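DNA annealing helicase and endonuclease ZRANB3 (PDB 5MKW) is a DNA annealing helicase and endonuclease that maintains genome stability at stalled or collapsed replication forks, this piece being its HNH endonuclease domain. Local coordinates at residues T94-T97 / V98-K101. Numbering follows the deposited sequence.
Sequences TLCT and VCHK. With ZN (zinc ion), chain C.
C96 and C99 meet through one zinc ion: C96 SG binds it at 2.4 Å and C99 SG at 2.3 Å. Spaced as in a CxxC motif, they supply half of a Cys4 site that C20 and C23 complete. The two thiolates reach the metal with different first torsions: C96 places SG between its own N and carbonyl carbon (chi1 73°), whereas C99 turns SG anti to its carbonyl carbon (chi1 -69°); together these bring C96 SG and C99 SG to 3.6 Å from each other on one metal.

Hydrogen bonds fasten C96, the last residue of the strand, to the first turn of the helix. C96 is the N-cap, and its SG accepts C99 N at 3.4 Å, nearly straight at 171°; this N-H, together with the helix start, would help stabilise negative charge on the zinc-bound sulfur. The carbonyl O of C96 takes H100 N at 2.9 Å, within the carbonyl plane, beginning the i to i+4 series. K101 N continues it to T97 O at 3.0 Å, approaching from above that carbonyl plane.

Apolar contact is made by L95, whose CD1 lies 3.9 Å from H100 CA and also sits at the edge of the imidazole, near its plane.

T97 OG1 is hydrogen-bonded to H70 O, and L95 and H100 both touch D75 of strand 72-76. Strand 92-96, paired antiparallel with strand 72-76, runs straight into helix 97-118, consistent with the beta-beta-alpha arrangement of His-Me finger (HNH) nucleases.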
loop_
_atom_site.group_PDB
_atom_site.type_symbol
_atom_site.label_atom_id
_atom_site.label_comp_id
_atom_site.label_asym_id
_atom_site.label_seq_id
_atom_site.Cartn_x
_atom_site.Cartn_y
_atom_site.Cartn_z
ATOM N N THR A 94 5.982 -2.912 -5.332
ATOM C CA THR A 94 5.187 -3.207 -4.178
ATOM C C THR A 94 5.534 -2.239 -3.076
ATOM O O THR A 94 6.717 -2.025 -2.742
ATOM C CB THR A 94 5.501 -4.656 -3.702
ATOM O OG1 THR A 94 5.241 -5.585 -4.771
ATOM C CG2 THR A 94 4.647 -5.006 -2.523
ATOM N N LEU A 95 4.489 -1.655 -2.511
ATOM C CA LEU A 95 4.590 -0.856 -1.289
ATOM C C LEU A 95 3.644 -1.443 -0.252
ATOM O O LEU A 95 2.488 -1.783 -0.573
ATOM C CB LEU A 95 4.166 0.608 -1.546
ATOM C CG LEU A 95 4.950 1.486 -2.522
ATOM C CD1 LEU A 95 4.390 2.903 -2.530
ATOM C CD2 LEU A 95 6.427 1.523 -2.184
ATOM N N CYS A 96 4.069 -1.495 1.008
ATOM C CA CYS A 96 3.130 -1.738 2.066
ATOM C C CYS A 96 2.147 -0.540 2.121
ATOM O O CYS A 96 2.389 0.554 1.556
ATOM C CB CYS A 96 3.855 -1.912 3.422
ATOM S SG CYS A 96 4.506 -0.399 4.126
ATOM N N THR A 97 1.027 -0.738 2.801
ATOM C CA THR A 97 -0.002 0.296 2.805
ATOM C C THR A 97 0.375 1.543 3.600
ATOM O O THR A 97 -0.108 2.601 3.306
ATOM C CB THR A 97 -1.358 -0.272 3.225
ATOM O OG1 THR A 97 -1.180 -1.198 4.311
ATOM C CG2 THR A 97 -1.981 -0.992 2.001
ATOM N N VAL A 98 1.288 1.427 4.551
ATOM C CA VAL A 98 1.767 2.569 5.297
ATOM C C VAL A 98 2.667 3.436 4.389
ATOM O O VAL A 98 2.482 4.634 4.270
ATOM C CB VAL A 98 2.506 2.136 6.580
ATOM C CG1 VAL A 98 3.296 3.293 7.187
ATOM C CG2 VAL A 98 1.518 1.578 7.609
ATOM N N CYS A 99 3.580 2.811 3.684
ATOM C CA CYS A 99 4.355 3.568 2.686
ATOM C C CYS A 99 3.488 4.148 1.553
ATOM O O CYS A 99 3.750 5.226 1.027
ATOM C CB CYS A 99 5.441 2.685 2.086
ATOM S SG CYS A 99 6.768 2.258 3.268
ATOM N N HIS A 100 2.512 3.385 1.114
ATOM C CA HIS A 100 1.654 3.838 0.054
ATOM C C HIS A 100 0.869 5.094 0.497
ATOM O O HIS A 100 0.699 6.025 -0.273
ATOM C CB HIS A 100 0.698 2.762 -0.352
ATOM C CG HIS A 100 -0.189 3.159 -1.468
ATOM N ND1 HIS A 100 -1.563 3.173 -1.356
ATOM C CD2 HIS A 100 0.092 3.454 -2.757
ATOM C CE1 HIS A 100 -2.086 3.426 -2.537
ATOM N NE2 HIS A 100 -1.104 3.730 -3.366
ATOM N N LYS A 101 0.348 5.071 1.722
ATOM C CA LYS A 101 -0.356 6.234 2.263
ATOM C C LYS A 101 0.512 7.492 2.496
ATOM O O LYS A 101 0.042 8.612 2.235
ATOM C CB LYS A 101 -1.070 5.843 3.541
ATOM C CG LYS A 101 -2.307 5.034 3.246
ATOM C CD LYS A 101 -3.002 4.650 4.511
ATOM C CE LYS A 101 -3.912 3.479 4.251
ATOM N NZ LYS A 101 -5.057 3.878 3.414
HETATM ZN ZN ZN C . 6.724 -0.036 3.420
#